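Local coordinates for protein cytochrome C (PDB 5LO9) that carries electrons through its heme c groups and, as a thiosulfate dehydrogenase (TsdBA), probably oxidises thiosulfate to tetrathionate, at residues L267-N272 / D284-G289; R297-P302 / G378-Q383; H437-A442 / V466-N471. All blocks are in the same frame, centred on the assembly; numbering follows the deposited sequence.

Contact 1: L267-N272 / D284-G289; sequences LFRHTN and DQTCAG. With HEC (heme c), chain F.
Cys287, whose SG is covalently linked to a heme c, sets its CB almost exactly over the centre of the Phe268 ring. The CB is 3.4 Å from the centroid of that ring, a CH-pi contact. The sulfur also lies over this face, so a Cys sulfur-aromatic contact accompanies it. The ring gets there because Phe268 CG is anti to its own N (chi1 -157°).

Two hydrogen bonds join the segments, one backbone to backbone and one to a side-chain hydroxyl. Ala288 N gives the first to Phe268 O (3.1 Å). Cys287 N gives a straighter one to Thr271 OG1 (3.2 Å, 166° at the hydrogen). Thr271 OG1 in turn donates to Leu267 O at 2.7 Å, in the carbonyl plane. One hydroxyl thus joins the heme-bearing loop to the end of the helix.

Arg269 reaches the propionates of a second heme c. Ala288 CB lies over one face of its guanidinium, 3.3 Å from CZ. At the edge, NH2 bonds propionate oxygen O1D at 2.7 Å, and NH1 bonds O2D at 3.2 Å. This pairing would probably favour the ionised propionate. Gln285 NE2 donates to O2A of the other propionate, though the modelled bond is too short to trust in detail. Beside this, Thr286 CG2 packs against Asn272 OD1 and Arg269 O.

The contact thus serves two hemes, one by a thioether and one by its propionates. Segment 267-272 contains the end of helix 256-269, and 284-289 leads toward helix 292-295. Asn294 of that helix touches Phe268, Arg269 and Ala288, while helix 351-363 packs on Leu267 and Phe268 through Leu356.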
loop_
_atom_site.group_PDB
_atom_site.type_symbol
_atom_site.label_atom_id
_atom_site.label_comp_id
_atom_site.label_asym_id
_atom_site.label_seq_id
_atom_site.Cartn_x
_atom_site.Cartn_y
_atom_site.Cartn_z
ATOM N N LEU A 267 -14.020 -7.061 9.530
ATOM C CA LEU A 267 -13.751 -5.907 10.368
ATOM C C LEU A 267 -14.383 -4.654 9.788
ATOM O O LEU A 267 -14.780 -3.753 10.528
ATOM C CB LEU A 267 -12.264 -5.704 10.493
ATOM C CG LEU A 267 -11.417 -6.768 11.171
ATOM C CD1 LEU A 267 -9.962 -6.268 11.258
ATOM C CD2 LEU A 267 -11.957 -7.047 12.531
ATOM N N PHE A 268 -14.429 -4.563 8.462
ATOM C CA PHE A 268 -15.057 -3.425 7.808
ATOM C C PHE A 268 -16.549 -3.354 8.135
ATOM O O PHE A 268 -17.101 -2.268 8.368
ATOM C CB PHE A 268 -14.842 -3.545 6.299
ATOM C CG PHE A 268 -14.938 -2.249 5.550
ATOM C CD1 PHE A 268 -13.815 -1.470 5.360
ATOM C CD2 PHE A 268 -16.145 -1.831 5.015
ATOM C CE1 PHE A 268 -13.876 -0.275 4.645
ATOM C CE2 PHE A 268 -16.219 -0.651 4.298
ATOM C CZ PHE A 268 -15.068 0.140 4.117
ATOM N N ARG A 269 -17.211 -4.511 8.135
ATOM C CA ARG A 269 -18.647 -4.633 8.324
ATOM C C ARG A 269 -19.050 -4.710 9.802
ATOM O O ARG A 269 -20.153 -4.281 10.176
ATOM C CB ARG A 269 -19.122 -5.884 7.567
ATOM C CG ARG A 269 -20.593 -6.218 7.644
ATOM C CD ARG A 269 -21.446 -5.217 6.904
ATOM N NE ARG A 269 -21.882 -4.113 7.753
ATOM C CZ ARG A 269 -22.752 -3.172 7.401
ATOM N NH1 ARG A 269 -23.318 -3.165 6.197
ATOM N NH2 ARG A 269 -23.042 -2.221 8.271
ATOM N N HIS A 270 -18.200 -5.259 10.661
ATOM C CA HIS A 270 -18.560 -5.466 12.057
ATOM C C HIS A 270 -17.544 -4.804 12.967
ATOM O O HIS A 270 -17.174 -5.346 13.999
ATOM C CB HIS A 270 -18.695 -6.950 12.363
ATOM C CG HIS A 270 -19.693 -7.654 11.482
ATOM N ND1 HIS A 270 -21.045 -7.673 11.753
ATOM C CD2 HIS A 270 -19.535 -8.336 10.323
ATOM C CE1 HIS A 270 -21.671 -8.363 10.817
ATOM N NE2 HIS A 270 -20.781 -8.770 9.932
ATOM N N THR A 271 -17.130 -3.586 12.596
ATOM C CA THR A 271 -16.000 -2.935 13.241
ATOM C C THR A 271 -16.196 -2.840 14.746
ATOM O O THR A 271 -15.239 -2.990 15.526
ATOM C CB THR A 271 -15.805 -1.535 12.668
ATOM O OG1 THR A 271 -16.121 -1.512 11.265
ATOM C CG2 THR A 271 -14.359 -1.130 12.845
ATOM N N ASN A 272 -17.434 -2.625 15.176
ATOM C CA ASN A 272 -17.699 -2.286 16.564
ATOM C C ASN A 272 -17.886 -3.509 17.452
ATOM O O ASN A 272 -17.857 -3.370 18.679
ATOM C CB ASN A 272 -18.950 -1.417 16.647
ATOM C CG ASN A 272 -20.180 -2.177 16.271
ATOM O OD1 ASN A 272 -20.285 -2.713 15.178
ATOM N ND2 ASN A 272 -21.078 -2.322 17.218
ATOM N N ASP A 284 -20.776 3.539 18.148
ATOM C CA ASP A 284 -21.638 2.530 17.550
ATOM C C ASP A 284 -21.708 2.742 16.041
ATOM O O ASP A 284 -22.774 2.974 15.476
ATOM C CB ASP A 284 -23.024 2.554 18.208
ATOM C CG ASP A 284 -22.995 2.043 19.659
ATOM O OD1 ASP A 284 -22.131 1.194 19.972
ATOM O OD2 ASP A 284 -23.859 2.443 20.466
ATOM N N GLN A 285 -20.558 2.591 15.395
ATOM C CA GLN A 285 -20.384 2.802 13.976
ATOM C C GLN A 285 -19.662 1.596 13.398
ATOM O O GLN A 285 -19.086 0.790 14.131
ATOM C CB GLN A 285 -19.574 4.057 13.711
ATOM C CG GLN A 285 -20.171 5.311 14.319
ATOM C CD GLN A 285 -21.468 5.801 13.681
ATOM O OE1 GLN A 285 -22.428 6.110 14.382
ATOM N NE2 GLN A 285 -21.478 5.937 12.372
ATOM N N THR A 286 -19.717 1.472 12.073
ATOM C CA THR A 286 -18.860 0.567 11.328
ATOM C C THR A 286 -18.423 1.282 10.060
ATOM O O THR A 286 -19.092 2.199 9.579
ATOM C CB THR A 286 -19.533 -0.751 10.932
ATOM O OG1 THR A 286 -20.557 -0.488 9.958
ATOM C CG2 THR A 286 -20.128 -1.506 12.129
ATOM N N CYS A 287 -17.305 0.813 9.499
ATOM C CA CYS A 287 -16.802 1.372 8.250
ATOM C C CYS A 287 -17.878 1.287 7.184
ATOM O O CYS A 287 -18.052 2.205 6.375
ATOM C CB CYS A 287 -15.557 0.604 7.770
ATOM S SG CYS A 287 -14.201 0.209 8.954
ATOM N N ALA A 288 -18.594 0.166 7.165
ATOM C CA ALA A 288 -19.547 -0.130 6.113
ATOM C C ALA A 288 -20.718 0.845 6.097
ATOM O O ALA A 288 -21.375 0.987 5.058
ATOM C CB ALA A 288 -20.062 -1.559 6.305
ATOM N N GLY A 289 -20.984 1.509 7.223
ATOM C CA GLY A 289 -22.136 2.381 7.325
ATOM C C GLY A 289 -21.989 3.674 6.545
ATOM O O GLY A 289 -22.988 4.322 6.219
HETATM FE FE HEC F . -29.425 6.523 6.411
HETATM C CHA HEC F . -26.195 5.280 6.865
HETATM C CHB HEC F . -28.272 9.807 6.719
HETATM C CHC HEC F . -32.571 7.680 5.543
HETATM C CHD HEC F . -30.730 3.256 6.723
HETATM N NA HEC F . -27.562 7.395 6.748
HETATM C C1A HEC F . -26.403 6.741 6.919
HETATM C C2A HEC F . -25.272 7.675 7.170
HETATM C C3A HEC F . -25.875 8.993 7.110
HETATM C C4A HEC F . -27.311 8.701 6.853
HETATM C CMA HEC F . -25.164 10.301 7.275
HETATM C CAA HEC F . -23.819 7.406 7.397
HETATM C CBA HEC F . -23.429 8.040 8.736
HETATM C CGA HEC F . -23.039 7.047 9.796
HETATM O O1A HEC F . -23.035 5.841 9.507
HETATM O O2A HEC F . -22.749 7.504 10.922
HETATM N NB HEC F . -30.257 8.407 6.170
HETATM C C1B HEC F . -29.662 9.580 6.336
HETATM C C2B HEC F . -30.563 10.725 6.074
HETATM C C3B HEC F . -31.830 10.097 5.716
HETATM C C4B HEC F . -31.511 8.652 5.791
HETATM C CMB HEC F . -30.243 12.172 6.178
HETATM C CAB HEC F . -33.132 10.745 5.324
HETATM C CBB HEC F . -32.859 11.568 4.088
HETATM N NC HEC F . -31.309 5.640 6.186
HETATM C C1C HEC F . -32.427 6.260 5.840
HETATM C C2C HEC F . -33.609 5.383 5.813
HETATM C C3C HEC F . -33.082 4.078 6.162
HETATM C C4C HEC F . -31.641 4.363 6.391
HETATM C CMC HEC F . -35.015 5.784 5.509
HETATM C CAC HEC F . -33.769 2.749 6.347
HETATM C CBC HEC F . -34.630 2.257 5.232
HETATM N ND HEC F . -28.607 4.627 6.711
HETATM C C1D HEC F . -29.271 3.465 6.791
HETATM C C2D HEC F . -28.342 2.317 6.973
HETATM C C3D HEC F . -27.018 2.916 6.997
HETATM C C4D HEC F . -27.297 4.347 6.823
HETATM C CMD HEC F . -28.649 0.869 7.095
HETATM C CAD HEC F . -25.727 2.197 7.174
HETATM C CBD HEC F . -25.417 1.535 5.835
HETATM C CGD HEC F . -24.828 0.139 6.001
HETATM O O1D HEC F . -24.683 -0.393 7.115
HETATM O O2D HEC F . -24.516 -0.481 4.980
#

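Contact 2: R297-P302 / G378-Q383; sequences RADASP and GYPRLQ. With HEC (heme c), chain E.
Tyr379 runs alongside Asp299, Ala300 and Ser301, and its ring reaches a heme c at the far end. The CB points away from segment 297-302, but the ring comes back toward it, with CG beside the backbone N (chi1 -54°). CD1 lies 3.5 Å from Asp299 O, which meets the ring at its edge. CE1 is 3.6 Å from Ser301 N and equally near Ala300 C. Ser301 OG sits over one face, offset toward the rim. CD2 faces Thr441 O of helix 439-449. CE2 lies 3.5 Å from the heme methyl CMD, which approaches obliquely and is also near CZ. The OH at the tip is hydrogen-bonded to Cys290 O, within the stretch that carries the same heme.

Asp299 and Ala300 end a type II beta turn that starts at Arg297, with Asp299 at its third position in a positive-phi conformation. Just beyond it, Ser301 O accepts a hydrogen bond from ND1 of His291, the axial ligand. A backbone carbonyl holding the axial histidine in this way is a familiar feature of c-type cytochromes.

Ser301 N donates to Gly378 O (3.1 Å). Water 1 joins Pro302 O, Gly378 N and heme propionate O1A. Farther out, the side chains of Asp299 and Pro380 cross at about a right angle, with Asp299 OD1 3.6 Å from Pro380 CG.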
loop_
_atom_site.group_PDB
_atom_site.type_symbol
_atom_site.label_atom_id
_atom_site.label_comp_id
_atom_site.label_asym_id
_atom_site.label_seq_id
_atom_site.Cartn_x
_atom_site.Cartn_y
_atom_site.Cartn_z
ATOM N N ARG A 297 -19.305 0.478 -3.219
ATOM C CA ARG A 297 -20.280 1.294 -3.938
ATOM C C ARG A 297 -19.681 2.582 -4.482
ATOM O O ARG A 297 -19.278 3.480 -3.718
ATOM C CB ARG A 297 -21.429 1.640 -3.017
ATOM C CG ARG A 297 -22.470 2.528 -3.641
ATOM C CD ARG A 297 -23.384 1.736 -4.506
ATOM N NE ARG A 297 -24.645 2.436 -4.752
ATOM C CZ ARG A 297 -25.508 2.121 -5.706
ATOM N NH1 ARG A 297 -25.270 1.124 -6.543
ATOM N NH2 ARG A 297 -26.623 2.795 -5.794
ATOM N N ALA A 298 -19.663 2.692 -5.802
ATOM C CA ALA A 298 -19.326 3.966 -6.405
ATOM C C ALA A 298 -20.230 5.065 -5.869
ATOM O O ALA A 298 -21.436 4.868 -5.646
ATOM C CB ALA A 298 -19.467 3.892 -7.910
ATOM N N ASP A 299 -19.623 6.232 -5.674
ATOM C CA ASP A 299 -20.252 7.436 -5.136
ATOM C C ASP A 299 -20.611 7.305 -3.653
ATOM O O ASP A 299 -21.269 8.194 -3.105
ATOM C CB ASP A 299 -21.487 7.833 -5.937
ATOM C CG ASP A 299 -21.165 8.294 -7.360
ATOM O OD1 ASP A 299 -20.078 8.887 -7.619
ATOM O OD2 ASP A 299 -22.039 8.075 -8.232
ATOM N N ALA A 300 -20.144 6.251 -2.977
ATOM C CA ALA A 300 -20.211 6.131 -1.528
ATOM C C ALA A 300 -18.818 5.827 -0.972
ATOM O O ALA A 300 -18.633 4.899 -0.183
ATOM C CB ALA A 300 -21.217 5.058 -1.110
ATOM N N SER A 301 -17.810 6.622 -1.390
ATOM C CA SER A 301 -16.385 6.420 -1.083
ATOM C C SER A 301 -15.998 4.954 -1.138
ATOM O O SER A 301 -15.662 4.326 -0.117
ATOM C CB SER A 301 -15.993 6.963 0.279
ATOM O OG SER A 301 -15.797 8.338 0.168
ATOM N N PRO A 302 -16.033 4.373 -2.316
ATOM C CA PRO A 302 -15.578 2.998 -2.444
ATOM C C PRO A 302 -14.084 2.914 -2.131
ATOM O O PRO A 302 -13.309 3.854 -2.350
ATOM C CB PRO A 302 -15.913 2.654 -3.900
ATOM C CG PRO A 302 -15.853 4.002 -4.619
ATOM C CD PRO A 302 -16.378 4.988 -3.605
ATOM N N GLY A 378 -15.218 8.794 -3.769
ATOM C CA GLY A 378 -15.790 9.707 -2.793
ATOM C C GLY A 378 -17.287 9.898 -2.961
ATOM O O GLY A 378 -18.032 9.002 -3.361
ATOM N N TYR A 379 -17.724 11.069 -2.637
ATOM C CA TYR A 379 -19.105 11.476 -2.806
ATOM C C TYR A 379 -19.221 12.529 -3.889
ATOM O O TYR A 379 -18.323 13.363 -4.038
ATOM C CB TYR A 379 -19.648 12.057 -1.509
ATOM C CG TYR A 379 -19.497 11.143 -0.283
ATOM C CD1 TYR A 379 -19.655 9.766 -0.370
ATOM C CD2 TYR A 379 -19.209 11.673 0.956
ATOM C CE1 TYR A 379 -19.526 8.956 0.765
ATOM C CE2 TYR A 379 -19.067 10.874 2.081
ATOM C CZ TYR A 379 -19.231 9.528 1.982
ATOM O OH TYR A 379 -19.089 8.777 3.118
ATOM N N PRO A 380 -20.297 12.540 -4.671
ATOM C CA PRO A 380 -20.432 13.598 -5.695
ATOM C C PRO A 380 -20.617 14.960 -5.043
ATOM O O PRO A 380 -21.564 15.174 -4.279
ATOM C CB PRO A 380 -21.669 13.174 -6.486
ATOM C CG PRO A 380 -21.803 11.705 -6.208
ATOM C CD PRO A 380 -21.332 11.499 -4.814
ATOM N N ARG A 381 -19.697 15.871 -5.329
ATOM C CA ARG A 381 -19.767 17.206 -4.752
ATOM C C ARG A 381 -20.952 17.973 -5.331
ATOM O O ARG A 381 -21.274 17.854 -6.518
ATOM C CB ARG A 381 -18.466 17.959 -5.018
ATOM C CG ARG A 381 -18.136 19.071 -4.008
ATOM C CD ARG A 381 -16.755 19.711 -4.300
ATOM N NE ARG A 381 -15.778 18.699 -4.725
ATOM C CZ ARG A 381 -14.893 18.087 -3.936
ATOM N NH1 ARG A 381 -14.822 18.394 -2.642
ATOM N NH2 ARG A 381 -14.068 17.167 -4.453
ATOM N N LEU A 382 -21.611 18.741 -4.466
ATOM C CA LEU A 382 -22.763 19.568 -4.792
ATOM C C LEU A 382 -22.354 21.024 -4.924
ATOM O O LEU A 382 -21.398 21.472 -4.285
ATOM C CB LEU A 382 -23.817 19.490 -3.692
ATOM C CG LEU A 382 -24.314 18.119 -3.282
ATOM C CD1 LEU A 382 -25.299 18.273 -2.129
ATOM C CD2 LEU A 382 -24.939 17.472 -4.443
ATOM N N GLN A 383 -23.115 21.775 -5.720
ATOM C CA GLN A 383 -22.921 23.217 -5.764
ATOM C C GLN A 383 -23.423 23.841 -4.470
ATOM O O GLN A 383 -24.507 23.477 -3.986
ATOM C CB GLN A 383 -23.600 23.822 -6.992
ATOM C CG GLN A 383 -23.490 25.371 -7.060
ATOM C CD GLN A 383 -22.102 25.941 -7.481
ATOM O OE1 GLN A 383 -21.672 26.984 -6.953
ATOM N NE2 GLN A 383 -21.413 25.282 -8.438
HETATM FE FE HEC E . -14.071 6.451 6.059
HETATM C CHA HEC E . -12.732 8.509 3.546
HETATM C CHB HEC E . -11.650 4.010 5.394
HETATM C CHC HEC E . -15.254 4.508 8.759
HETATM C CHD HEC E . -16.690 8.645 6.441
HETATM N NA HEC E . -12.495 6.302 4.707
HETATM C C1A HEC E . -12.127 7.217 3.817
HETATM C C2A HEC E . -10.951 6.816 3.014
HETATM C C3A HEC E . -10.633 5.500 3.541
HETATM C C4A HEC E . -11.649 5.263 4.595
HETATM C CMA HEC E . -9.541 4.602 3.080
HETATM C CAA HEC E . -10.296 7.584 1.894
HETATM C CBA HEC E . -11.216 7.564 0.678
HETATM C CGA HEC E . -10.550 8.191 -0.535
HETATM O O1A HEC E . -11.048 7.926 -1.653
HETATM O O2A HEC E . -9.553 8.962 -0.392
HETATM N NB HEC E . -13.570 4.620 6.929
HETATM C C1B HEC E . -12.577 3.804 6.512
HETATM C C2B HEC E . -12.449 2.595 7.331
HETATM C C3B HEC E . -13.503 2.748 8.323
HETATM C C4B HEC E . -14.124 4.042 7.985
HETATM C CMB HEC E . -11.497 1.466 7.156
HETATM C CAB HEC E . -13.834 1.807 9.436
HETATM C CBB HEC E . -12.632 1.768 10.379
HETATM N NC HEC E . -15.681 6.564 7.383
HETATM C C1C HEC E . -16.003 5.704 8.362
HETATM C C2C HEC E . -17.269 6.050 9.049
HETATM C C3C HEC E . -17.684 7.285 8.362
HETATM C C4C HEC E . -16.630 7.492 7.343
HETATM C CMC HEC E . -17.914 5.296 10.184
HETATM C CAC HEC E . -18.921 8.145 8.548
HETATM C CBC HEC E . -19.129 8.515 9.982
HETATM N ND HEC E . -14.588 8.258 5.156
HETATM C C1D HEC E . -15.661 8.972 5.456
HETATM C C2D HEC E . -15.777 10.197 4.645
HETATM C C3D HEC E . -14.596 10.196 3.764
HETATM C C4D HEC E . -13.941 8.931 4.198
HETATM C CMD HEC E . -16.876 11.195 4.774
HETATM C CAD HEC E . -14.162 11.187 2.699
HETATM C CBD HEC E . -13.978 12.643 3.179
HETATM C CGD HEC E . -12.897 12.933 4.241
HETATM O O1D HEC E . -12.828 12.300 5.339
HETATM O O2D HEC E . -12.088 13.871 4.004
HETATM O O HOH W 1 -13.496 6.554 -2.279
#

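Contact 3: H437-A442 / V466-N471; sequences HRVDTA and VAAYIN
Ala442 and Ala467 meet methyl to methyl, their CB atoms 4.1 Å apart, where the start of one helix packs on the end of another. Ala467 CB also rests 3.6 Å from Val439 O. Val439 CG1, anti to its backbone N (chi1 175°), lies 4.1 Å from Ala468 CB. The facing side chains are mostly alanine, and the CA atoms of Val439 and Ala467 are 5.4 Å apart.

Asn471 fills the end of this tight part. Its CB and CG lie against His437 O, and ND2 is 3.4 Å from Ala442 CB. The buried amide is satisfied from outside the pair: ND2 donates to Met436 O, and OD1 bonds Tyr430 OH. Water 2 donates to both His437 O and Asn471 O.

The solvent side is looser. Arg438, at the N-cap position, turns away from segment 466-471. It forms a side-on salt bridge with Asp440, NE to OD2 at 2.9 Å and NH2 to OD1. Both residues are partly exposed.

Both segments belong to a cytochrome c-type domain. Thr441 lines one heme pocket, Val466 and Ile470 another. Trp464 extends the interface over Val439 and Asp440, and helix 391-401 covers Val466, Tyr469 and Ile470.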
loop_
_atom_site.group_PDB
_atom_site.type_symbol
_atom_site.label_atom_id
_atom_site.label_comp_id
_atom_site.label_asym_id
_atom_site.label_seq_id
_atom_site.Cartn_x
_atom_site.Cartn_y
_atom_site.Cartn_z
ATOM N N HIS A 437 -19.031 15.224 9.894
ATOM C CA HIS A 437 -19.622 16.336 10.637
ATOM C C HIS A 437 -19.703 17.608 9.794
ATOM O O HIS A 437 -20.361 18.560 10.209
ATOM C CB HIS A 437 -18.840 16.605 11.954
ATOM C CG HIS A 437 -17.786 17.670 11.845
ATOM N ND1 HIS A 437 -16.492 17.397 11.460
ATOM C CD2 HIS A 437 -17.842 19.014 12.044
ATOM C CE1 HIS A 437 -15.793 18.524 11.432
ATOM N NE2 HIS A 437 -16.587 19.520 11.781
ATOM N N ARG A 438 -19.060 17.662 8.635
ATOM C CA ARG A 438 -19.162 18.839 7.774
ATOM C C ARG A 438 -20.448 18.792 6.971
ATOM O O ARG A 438 -20.919 17.719 6.575
ATOM C CB ARG A 438 -18.000 18.945 6.777
ATOM C CG ARG A 438 -16.700 19.418 7.359
ATOM C CD ARG A 438 -15.619 19.436 6.345
ATOM N NE ARG A 438 -15.845 20.343 5.206
ATOM C CZ ARG A 438 -15.208 21.502 5.004
ATOM N NH1 ARG A 438 -14.297 21.941 5.872
ATOM N NH2 ARG A 438 -15.478 22.237 3.924
ATOM N N VAL A 439 -20.990 19.980 6.701
ATOM C CA VAL A 439 -22.282 20.074 6.041
ATOM C C VAL A 439 -22.156 19.695 4.578
ATOM O O VAL A 439 -22.972 18.928 4.059
ATOM C CB VAL A 439 -22.872 21.485 6.218
ATOM C CG1 VAL A 439 -24.141 21.622 5.449
ATOM C CG2 VAL A 439 -23.190 21.741 7.668
ATOM N N ASP A 440 -21.103 20.176 3.905
ATOM C CA ASP A 440 -20.903 19.854 2.486
ATOM C C ASP A 440 -20.625 18.377 2.281
ATOM O O ASP A 440 -21.170 17.765 1.355
ATOM C CB ASP A 440 -19.769 20.684 1.855
ATOM C CG ASP A 440 -18.419 20.571 2.596
ATOM O OD1 ASP A 440 -17.410 21.082 2.044
ATOM O OD2 ASP A 440 -18.361 20.061 3.743
ATOM N N THR A 441 -19.812 17.781 3.146
ATOM C CA THR A 441 -19.506 16.373 2.977
ATOM C C THR A 441 -20.732 15.504 3.226
ATOM O O THR A 441 -21.036 14.614 2.429
ATOM C CB THR A 441 -18.371 15.991 3.897
ATOM O OG1 THR A 441 -17.224 16.748 3.533
ATOM C CG2 THR A 441 -18.071 14.554 3.755
ATOM N N ALA A 442 -21.448 15.741 4.327
ATOM C CA ALA A 442 -22.628 14.936 4.607
ATOM C C ALA A 442 -23.728 15.209 3.596
ATOM O O ALA A 442 -24.503 14.308 3.248
ATOM C CB ALA A 442 -23.125 15.194 6.014
ATOM N N VAL A 466 -30.924 18.976 5.235
ATOM C CA VAL A 466 -30.917 17.876 6.206
ATOM C C VAL A 466 -29.533 17.712 6.804
ATOM O O VAL A 466 -29.389 17.320 7.972
ATOM C CB VAL A 466 -31.372 16.535 5.621
ATOM C CG1 VAL A 466 -31.790 15.639 6.784
ATOM C CG2 VAL A 466 -32.513 16.694 4.747
ATOM N N ALA A 467 -28.497 17.924 5.990
ATOM C CA ALA A 467 -27.134 17.786 6.479
ATOM C C ALA A 467 -26.844 18.809 7.562
ATOM O O ALA A 467 -26.252 18.481 8.602
ATOM C CB ALA A 467 -26.152 17.925 5.324
ATOM N N ALA A 468 -27.280 20.052 7.349
ATOM C CA ALA A 468 -27.107 21.075 8.371
ATOM C C ALA A 468 -27.929 20.777 9.630
ATOM O O ALA A 468 -27.469 21.063 10.742
ATOM C CB ALA A 468 -27.435 22.436 7.793
ATOM N N TYR A 469 -29.130 20.194 9.498
ATOM C CA TYR A 469 -29.871 19.819 10.704
ATOM C C TYR A 469 -29.114 18.761 11.507
ATOM O O TYR A 469 -28.902 18.914 12.709
ATOM C CB TYR A 469 -31.272 19.317 10.348
ATOM C CG TYR A 469 -32.035 18.651 11.497
ATOM C CD1 TYR A 469 -32.532 19.381 12.551
ATOM C CD2 TYR A 469 -32.270 17.307 11.513
ATOM C CE1 TYR A 469 -33.247 18.781 13.611
ATOM C CE2 TYR A 469 -32.987 16.700 12.576
ATOM C CZ TYR A 469 -33.464 17.456 13.609
ATOM O OH TYR A 469 -34.161 16.866 14.637
ATOM N N ILE A 470 -28.703 17.678 10.855
ATOM C CA ILE A 470 -27.998 16.579 11.525
ATOM C C ILE A 470 -26.746 17.082 12.230
ATOM O O ILE A 470 -26.490 16.778 13.402
ATOM C CB ILE A 470 -27.626 15.502 10.491
ATOM C CG1 ILE A 470 -28.797 14.594 10.223
ATOM C CG2 ILE A 470 -26.406 14.676 10.944
ATOM C CD1 ILE A 470 -28.627 13.764 8.909
ATOM N N ASN A 471 -25.908 17.802 11.502
ATOM C CA ASN A 471 -24.603 18.154 12.016
ATOM C C ASN A 471 -24.622 19.411 12.872
ATOM O O ASN A 471 -23.570 20.002 13.120
ATOM C CB ASN A 471 -23.624 18.280 10.850
ATOM C CG ASN A 471 -23.175 16.915 10.341
ATOM O OD1 ASN A 471 -23.046 15.956 11.132
ATOM N ND2 ASN A 471 -22.928 16.811 9.024
HETATM O O HOH W 2 -21.106 20.831 11.597
#

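In the fold
Two hemes connect the three contacts. The heme bound by Cys287 in contact 1 also meets contact 2, through Tyr379 and water 1, and Thr441 of contact 3. The second heme takes propionate bonds from contact 1 and is touched by Val466 and Ile470 of contact 3. The two irons are 15.4 Å apart, FE of one heme to FE of the other, consistent with electron transfer between them. Contacts 2 and 3 touch directly, Tyr379 CD2 lying 3.8 Å from Thr441 O. Contact 1 stays apart, its nearest atoms about 6 Å from contact 2. The His437 side chain of contact 3 is about 8 Å from the bound thiosulfate.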